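Local coordinates for protein rhomboid protease GlpG (Haemophilus influenzae, PDB 2NR9) that is a rhomboid serine protease that probably cleaves transmembrane segments of substrate proteins within the membrane, using a serine-histidine dyad, at residues A[17-22]-A[58-63]; A[95-100]-A[116-121]; A[54-59]-A[110-115]. The protein carries 2 engineered substitutions. One frame throughout, in Å; residues are numbered along the deposited sequence. Where two conformers were deposited one is given.

Contact 1 of 3, residues A[17-22]-A[58-63]; sequences ALCVLI and LVHLSN. With PQE (3,6,12,15,18,21,24-heptaoxahexatriacontan-1-ol), chain F.
The imidazole of His60 meets helix 10-27 at its edge: Cys19 SG stands 3.9 Å from His60 CE1. The sulfur is 77° off the ring normal, so this is a sulfur-aromatic contact made near the ring plane. Beside it, also in plane, a water lies 2.7 Å from His60 ND1. NE2 has a weak hydrogen bond to Asn69 OD1, and the ring of His65 meets that of His60 with the planes inclined at about 55°. The water at ND1 and the weak bond at NE2, on different edges, would limit rotation of the imidazole. His65 and Asn69 correspond to the oxyanion-site histidine and asparagine of E. coli GlpG, so His60 probably lies in their second shell.

The same water bridges the backbones. It donates to Cys19 O, with its oxygen 2.9 Å from that atom, and to Leu58 O, at 2.5 Å. No direct hydrogen bond joins the segments, so polar contact between them runs through this one molecule.

Apolar atoms close the rest. With Ile22 CG1 anti to its carbonyl carbon (chi1 -67°), CD1 reaches across to Leu58 CB at 3.6 Å, while the CG2 branch rests 3.5 Å from Leu58 O. Leu58 CD1 approaches Cys19 SG at 4.1 Å. Ser62 OG caps the start of helix 63-84 through His65 N, and Asn63 N makes a weak hydrogen bond to O71 of the bound polyether detergent.

The segments join the first transmembrane helix to the end of the connection leading into the second. The buried chemistry implies a mostly apolar seam with one ordered water, which serves two main-chain carbonyls and a histidine nitrogen and is consistent with a fixed His60 ring, whose side chain is about 7 Å from that of the nucleophile Ser116.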
# COMPACT_ATOMS: atom_id res chain seq x y z
N ALA A 17 -5.02 -12.37 -0.36
CA ALA A 17 -5.51 -13.56 0.35
C ALA A 17 -5.05 -13.62 1.81
O ALA A 17 -5.77 -14.12 2.67
CB ALA A 17 -5.12 -14.83 -0.40
N LEU A 18 -3.84 -13.13 2.08
CA LEU A 18 -3.33 -13.08 3.46
C LEU A 18 -4.16 -12.13 4.31
O LEU A 18 -4.47 -12.42 5.47
CB LEU A 18 -1.86 -12.67 3.50
CG LEU A 18 -0.81 -13.77 3.33
CD1 LEU A 18 0.59 -13.17 3.36
CD2 LEU A 18 -0.96 -14.82 4.43
N CYS A 19 -4.46 -10.96 3.74
CA CYS A 19 -5.27 -9.97 4.43
C CYS A 19 -6.64 -10.55 4.76
O CYS A 19 -7.12 -10.41 5.88
CB CYS A 19 -5.41 -8.69 3.61
SG CYS A 19 -3.92 -7.62 3.59
N VAL A 20 -7.26 -11.20 3.77
CA VAL A 20 -8.57 -11.81 3.98
C VAL A 20 -8.51 -12.88 5.06
O VAL A 20 -9.40 -12.95 5.92
CB VAL A 20 -9.12 -12.45 2.67
CG1 VAL A 20 -10.46 -13.14 2.95
CG2 VAL A 20 -9.26 -11.41 1.58
N LEU A 21 -7.47 -13.71 5.04
CA LEU A 21 -7.34 -14.80 6.01
C LEU A 21 -7.13 -14.30 7.43
O LEU A 21 -7.68 -14.85 8.38
CB LEU A 21 -6.22 -15.76 5.61
CG LEU A 21 -6.47 -16.53 4.32
CD1 LEU A 21 -5.27 -17.43 4.01
CD2 LEU A 21 -7.74 -17.35 4.43
N ILE A 22 -6.32 -13.25 7.58
CA ILE A 22 -6.07 -12.67 8.87
C ILE A 22 -7.32 -11.96 9.41
O ILE A 22 -7.66 -12.10 10.59
CB ILE A 22 -4.84 -11.76 8.85
CG1 ILE A 22 -3.58 -12.60 8.62
CG2 ILE A 22 -4.72 -11.00 10.17
CD1 ILE A 22 -2.36 -11.79 8.27
N LEU A 58 -1.36 -6.01 7.53
CA LEU A 58 -2.17 -7.20 7.28
C LEU A 58 -3.44 -7.27 8.15
O LEU A 58 -4.22 -8.22 8.03
CB LEU A 58 -1.33 -8.45 7.49
CG LEU A 58 -0.50 -9.03 6.33
CD1 LEU A 58 -0.21 -8.05 5.21
CD2 LEU A 58 0.77 -9.71 6.84
N VAL A 59 -3.60 -6.32 9.06
CA VAL A 59 -4.75 -6.30 9.95
C VAL A 59 -5.71 -5.17 9.57
O VAL A 59 -5.29 -4.05 9.28
CB VAL A 59 -4.32 -6.12 11.43
CG1 VAL A 59 -5.54 -6.15 12.34
CG2 VAL A 59 -3.32 -7.20 11.83
N HIS A 60 -7.00 -5.48 9.57
CA HIS A 60 -8.02 -4.49 9.23
C HIS A 60 -9.07 -4.36 10.34
O HIS A 60 -9.26 -5.28 11.14
CB HIS A 60 -8.63 -4.79 7.86
CG HIS A 60 -7.69 -4.50 6.73
ND1 HIS A 60 -6.68 -5.37 6.36
CD2 HIS A 60 -7.52 -3.40 5.96
CE1 HIS A 60 -5.95 -4.82 5.40
NE2 HIS A 60 -6.45 -3.63 5.13
N LEU A 61 -9.70 -3.19 10.41
CA LEU A 61 -10.59 -2.87 11.52
C LEU A 61 -12.09 -2.88 11.21
O LEU A 61 -12.91 -2.77 12.12
CB LEU A 61 -10.16 -1.55 12.15
CG LEU A 61 -8.66 -1.47 12.48
CD1 LEU A 61 -8.26 -0.07 12.94
CD2 LEU A 61 -8.27 -2.51 13.51
N SER A 62 -12.44 -2.99 9.93
CA SER A 62 -13.84 -3.06 9.54
C SER A 62 -14.00 -3.68 8.15
O SER A 62 -13.01 -3.85 7.42
CB SER A 62 -14.50 -1.68 9.58
OG SER A 62 -14.01 -0.84 8.55
N ASN A 63 -15.23 -4.03 7.80
CA ASN A 63 -15.54 -4.63 6.50
C ASN A 63 -15.29 -3.67 5.34
O ASN A 63 -14.88 -4.09 4.26
CB ASN A 63 -16.98 -5.16 6.47
CG ASN A 63 -17.23 -6.28 7.48
OD1 ASN A 63 -18.37 -6.58 7.82
ND2 ASN A 63 -16.16 -6.90 7.94
O47 PQE F . -18.95 -8.59 10.55
C68 PQE F . -19.09 -7.18 10.75
C52 PQE F . -17.73 -6.58 11.11
O70 PQE F . -17.86 -5.16 11.27
C55 PQE F . -17.52 -4.45 10.08
C58 PQE F . -18.00 -3.01 10.18
O71 PQE F . -18.06 -2.43 8.88
C61 PQE F . -19.40 -2.12 8.49
C62 PQE F . -20.34 -3.19 9.03
C63 PQE F . -21.36 -3.62 7.97
C66 PQE F . -20.75 -3.61 6.58
C67 PQE F . -20.31 -5.01 6.16
O72 PQE F . -19.66 -4.94 4.89
C65 PQE F . -19.23 -6.23 4.45
C64 PQE F . -18.45 -6.10 3.14
O73 PQE F . -17.82 -7.35 2.83
C60 PQE F . -16.99 -7.82 3.88
C59 PQE F . -15.69 -8.38 3.30
O74 PQE F . -14.93 -9.00 4.33
C57 PQE F . -13.55 -9.13 3.98
C56 PQE F . -13.42 -9.54 2.52
O75 PQE F . -12.85 -8.47 1.76
C54 PQE F . -13.28 -8.51 0.39
C53 PQE F . -12.37 -7.62 -0.46
O76 PQE F . -12.01 -8.31 -1.65
C51 PQE F . -12.07 -7.46 -2.80
C50 PQE F . -11.47 -8.16 -4.01
C49 PQE F . -11.17 -7.17 -5.13
C48 PQE F . -11.85 -7.57 -6.44
C47 PQE F . -11.61 -6.52 -7.52
C46 PQE F . -12.92 -5.88 -7.96
C45 PQE F . -12.68 -4.55 -8.66
C44 PQE F . -13.98 -3.78 -8.86
C43 PQE F . -13.76 -2.52 -9.71
C42 PQE F . -14.73 -2.47 -10.89
C41 PQE F . -15.22 -1.05 -11.14
C40 PQE F . -16.72 -1.02 -11.38
O HOH W 1 -6.61 -7.90 7.27

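Contact 2 of 3, residues A[95-100]-A[116-121]; sequences VASAIT and SGVVYA
Ala96 faces Val118 and Thr100 faces Gly117 where two transmembrane helices cross, their local axes 8.6 Å apart at closest and their directions 120° from each other. Small residues permit this approach. The methyl of Ala96 meets that of Ala121, CB to CB at 3.6 Å, one turn beyond Gly117, which has no side chain. The CA atoms of Ala96 and Val118 come to 5.5 Å and those of Thr100 and Gly117 to 5.9 Å.

Thr100 divides its two branches between the helices. OG1, at chi1 60°, turns back along its own helix and donates to Ala96 O at 2.8 Å. That carbonyl also receives Thr100 N, so two donors from one residue grip it. The methyl CG2 is thereby left to point across, 3.8 Å from Gly117 O. Ser97 likewise satisfies its hydroxyl within its own helix, through Tyr93 O, and OG lies 3.3 Å from Val118 CG2, a tight apolar-polar contact without a bond. Val118 presents that branch because its CG1 is anti to the backbone N, which leaves CG2 beside the N.

Ser116 and Gly117 belong to the Gly-X-Ser-Gly signature of rhomboids. The nucleophile Ser116 opens the second helix and takes no part in this interface; its OG is hydrogen-bonded to His169 NE2. Helix 86-108 thus packs against one side of the nucleophile-bearing helix 116-131. Helix 63-84 joins from another direction, with Phe73 touching Val118, and helix 166-191, which carries His169, reaches Thr100 through Ser171.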
# COMPACT_ATOMS: atom_id res chain seq x y z
N VAL A 95 8.84 -1.80 1.64
CA VAL A 95 9.34 -0.44 1.90
C VAL A 95 8.25 0.56 2.26
O VAL A 95 8.41 1.35 3.20
CB VAL A 95 10.17 0.09 0.71
CG1 VAL A 95 10.41 1.59 0.84
CG2 VAL A 95 11.50 -0.67 0.59
N ALA A 96 7.16 0.56 1.51
CA ALA A 96 6.04 1.43 1.86
C ALA A 96 5.52 1.07 3.25
O ALA A 96 5.30 1.94 4.08
CB ALA A 96 4.94 1.33 0.83
N SER A 97 5.35 -0.23 3.51
CA SER A 97 4.86 -0.68 4.83
C SER A 97 5.74 -0.16 5.96
O SER A 97 5.24 0.34 6.97
CB SER A 97 4.81 -2.22 4.90
OG SER A 97 3.90 -2.76 3.95
N ALA A 98 7.05 -0.29 5.80
CA ALA A 98 8.00 0.13 6.82
C ALA A 98 8.04 1.63 6.98
O ALA A 98 8.06 2.14 8.10
CB ALA A 98 9.40 -0.41 6.50
N ILE A 99 8.07 2.35 5.86
CA ILE A 99 8.16 3.80 5.90
C ILE A 99 6.89 4.48 6.43
O ILE A 99 6.97 5.37 7.28
CB ILE A 99 8.58 4.40 4.54
CG1 ILE A 99 10.06 4.06 4.27
CG2 ILE A 99 8.40 5.93 4.55
CD1 ILE A 99 10.53 4.45 2.88
N THR A 100 5.73 4.05 5.94
CA THR A 100 4.45 4.62 6.38
C THR A 100 4.19 4.35 7.86
O THR A 100 3.67 5.21 8.58
CB THR A 100 3.25 4.12 5.54
OG1 THR A 100 3.15 2.69 5.64
CG2 THR A 100 3.42 4.53 4.07
N SER A 116 -3.77 0.70 3.75
CA SER A 116 -3.98 1.99 3.05
C SER A 116 -2.71 2.80 2.76
O SER A 116 -2.63 3.49 1.75
CB SER A 116 -5.06 2.84 3.72
OG SER A 116 -4.72 3.15 5.06
N GLY A 117 -1.71 2.68 3.62
CA GLY A 117 -0.43 3.35 3.40
C GLY A 117 0.27 2.75 2.18
O GLY A 117 0.94 3.46 1.44
N VAL A 118 0.11 1.44 1.99
CA VAL A 118 0.68 0.76 0.83
C VAL A 118 -0.12 1.10 -0.43
O VAL A 118 0.45 1.30 -1.50
CB VAL A 118 0.71 -0.77 1.04
CG1 VAL A 118 1.25 -1.47 -0.22
CG2 VAL A 118 1.57 -1.13 2.24
N VAL A 119 -1.43 1.22 -0.27
CA VAL A 119 -2.32 1.57 -1.38
C VAL A 119 -1.91 2.91 -1.99
O VAL A 119 -1.77 3.02 -3.20
CB VAL A 119 -3.81 1.61 -0.93
CG1 VAL A 119 -4.68 2.12 -2.05
CG2 VAL A 119 -4.28 0.23 -0.49
N TYR A 120 -1.73 3.92 -1.15
CA TYR A 120 -1.29 5.23 -1.62
C TYR A 120 0.08 5.21 -2.29
O TYR A 120 0.29 5.89 -3.29
CB TYR A 120 -1.37 6.26 -0.50
CG TYR A 120 -2.78 6.75 -0.29
CD1 TYR A 120 -3.63 6.09 0.58
CD2 TYR A 120 -3.31 7.75 -1.09
CE1 TYR A 120 -4.96 6.48 0.73
CE2 TYR A 120 -4.63 8.15 -0.95
CZ TYR A 120 -5.45 7.51 -0.05
OH TYR A 120 -6.76 7.90 0.10
N ALA A 121 1.00 4.42 -1.74
CA ALA A 121 2.30 4.26 -2.38
C ALA A 121 2.07 3.65 -3.77
O ALA A 121 2.63 4.12 -4.76
CB ALA A 121 3.19 3.37 -1.55

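Contact 3 of 3, residues A[54-59]-A[110-115]; sequences ISHTLV and PAFFGL
His56 and Phe112 both hold CG between the backbone N and the carbonyl carbon (chi1 56° in His56), and these torsions bring their rings together as an edge-to-face pair. Phe112 CE1 comes over one face of the imidazole, 3.6 Å from His56 ND1 and displaced toward the rim. The centroids are 5.2 Å apart, with the planes at 76°. The opposite face of the imidazole has Ile54 O above its rim.

Phe113 instead has CG anti to its carbonyl carbon, beside the N, and its ring runs alongside Val59. Val59 CB approaches Phe113 CD2 at 3.4 Å, while the CG1 methyl sits over the ring face in a CH-pi contact.

Between these side chains the backbones are joined by one direct hydrogen bond: Gly114 N gives a nearly straight bond to His56 O, 2.9 Å long. The same oxygen receives a CA-H...O contact from Phe113 CA at 3.3 Å. Gly114 O, in turn, accepts from a water at 2.8 Å, and this water lies in the imidazole plane, 2.6 Å from His56 ND1. His56 NE2 makes weak hydrogen bonds to Ser97 O and Tyr53 O.

The extended run through Phe112 and Phe113 enters the Gly-X-Ser-Gly motif at Gly114, which keeps the chain extended with a positive phi of 121°, where a CB would be jammed against the preceding carbonyl oxygen. Main-chain bond, bridging water and aromatic edge together tie this approach to the end of the connection between the first two transmembrane helices, consistent with a well-defined backbone leading to the nucleophile.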
# COMPACT_ATOMS: atom_id res chain seq x y z
N ILE A 54 6.33 -4.29 9.29
CA ILE A 54 5.56 -4.55 8.08
C ILE A 54 4.18 -5.17 8.37
O ILE A 54 3.19 -4.82 7.72
CB ILE A 54 6.32 -5.53 7.14
CG1 ILE A 54 7.78 -5.11 6.99
CG2 ILE A 54 5.63 -5.63 5.79
CD1 ILE A 54 7.97 -3.74 6.39
N SER A 55 4.12 -6.05 9.37
CA SER A 55 2.90 -6.82 9.66
C SER A 55 1.64 -6.02 9.94
O SER A 55 0.54 -6.50 9.72
CB SER A 55 3.15 -7.86 10.77
OG SER A 55 3.53 -7.24 11.99
N HIS A 56 1.80 -4.81 10.47
CA HIS A 56 0.65 -3.97 10.80
C HIS A 56 -0.28 -3.75 9.60
O HIS A 56 -1.45 -3.42 9.77
CB HIS A 56 1.13 -2.62 11.34
CG HIS A 56 2.06 -1.89 10.42
ND1 HIS A 56 1.62 -1.01 9.45
CD2 HIS A 56 3.41 -1.92 10.30
CE1 HIS A 56 2.66 -0.51 8.81
NE2 HIS A 56 3.76 -1.06 9.29
N THR A 57 0.24 -4.00 8.39
CA THR A 57 -0.51 -3.77 7.16
C THR A 57 -1.48 -4.90 6.82
O THR A 57 -2.29 -4.78 5.92
CB THR A 57 0.43 -3.60 5.95
OG1 THR A 57 1.11 -4.84 5.70
CG2 THR A 57 1.44 -2.50 6.20
N LEU A 58 -1.36 -6.01 7.53
CA LEU A 58 -2.17 -7.20 7.28
C LEU A 58 -3.44 -7.27 8.15
O LEU A 58 -4.22 -8.22 8.03
CB LEU A 58 -1.33 -8.45 7.49
CG LEU A 58 -0.50 -9.03 6.33
CD1 LEU A 58 -0.21 -8.05 5.21
CD2 LEU A 58 0.77 -9.71 6.84
N VAL A 59 -3.60 -6.32 9.06
CA VAL A 59 -4.75 -6.30 9.95
C VAL A 59 -5.71 -5.17 9.57
O VAL A 59 -5.29 -4.05 9.28
CB VAL A 59 -4.32 -6.12 11.43
CG1 VAL A 59 -5.54 -6.15 12.34
CG2 VAL A 59 -3.32 -7.20 11.83
N PRO A 110 1.83 3.76 17.97
CA PRO A 110 1.77 2.44 17.34
C PRO A 110 0.37 1.87 17.17
O PRO A 110 0.22 0.69 16.86
CB PRO A 110 2.55 1.57 18.31
CG PRO A 110 2.26 2.19 19.65
CD PRO A 110 2.20 3.68 19.40
N ALA A 111 -0.65 2.70 17.34
CA ALA A 111 -2.04 2.23 17.25
C ALA A 111 -2.64 2.44 15.86
O ALA A 111 -3.51 3.30 15.67
CB ALA A 111 -2.90 2.89 18.32
N PHE A 112 -2.21 1.62 14.91
CA PHE A 112 -2.71 1.70 13.55
C PHE A 112 -2.54 0.36 12.85
O PHE A 112 -1.60 -0.39 13.13
CB PHE A 112 -1.99 2.80 12.78
CG PHE A 112 -0.49 2.64 12.73
CD1 PHE A 112 0.11 1.92 11.71
CD2 PHE A 112 0.31 3.24 13.68
CE1 PHE A 112 1.48 1.78 11.66
CE2 PHE A 112 1.68 3.12 13.63
CZ PHE A 112 2.27 2.39 12.61
N PHE A 113 -3.45 0.06 11.93
CA PHE A 113 -3.43 -1.19 11.18
C PHE A 113 -4.01 -0.96 9.80
O PHE A 113 -4.88 -0.11 9.62
CB PHE A 113 -4.31 -2.25 11.87
CG PHE A 113 -3.74 -2.79 13.14
CD1 PHE A 113 -4.33 -2.50 14.36
CD2 PHE A 113 -2.65 -3.64 13.12
CE1 PHE A 113 -3.83 -3.03 15.53
CE2 PHE A 113 -2.14 -4.17 14.28
CZ PHE A 113 -2.73 -3.86 15.48
N GLY A 114 -3.61 -1.79 8.84
CA GLY A 114 -4.19 -1.69 7.51
C GLY A 114 -3.23 -1.43 6.37
O GLY A 114 -2.15 -0.86 6.56
N LEU A 115 -3.72 -1.70 5.17
CA LEU A 115 -2.95 -1.63 3.94
C LEU A 115 -3.05 -0.27 3.19
O LEU A 115 -2.45 -0.11 2.12
CB LEU A 115 -3.42 -2.76 3.01
CG LEU A 115 -2.56 -3.21 1.83
CD1 LEU A 115 -1.27 -3.83 2.32
CD2 LEU A 115 -3.35 -4.22 0.97
O HOH W 2 -0.74 0.02 8.86

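In the fold
All three contacts are buried, but contact 2 is the most central, its centre about 4 Å from that of the chain, against 13 Å for contact 1 and 11 Å for contact 3. Contact 2 alone pairs helix with helix, through small side chains and without water or a direct hydrogen bond. The other two involve loops, and each uses a water bound to a histidine ND1. Contacts 1 and 3 share Leu58 and Val59: contact 1 packs that passage against helix 10-27, contact 3 against residues 110-115. Contacts 2 and 3 touch where Ser97 meets His56 and Thr57, and Ser116 directly follows the last residue of contact 3.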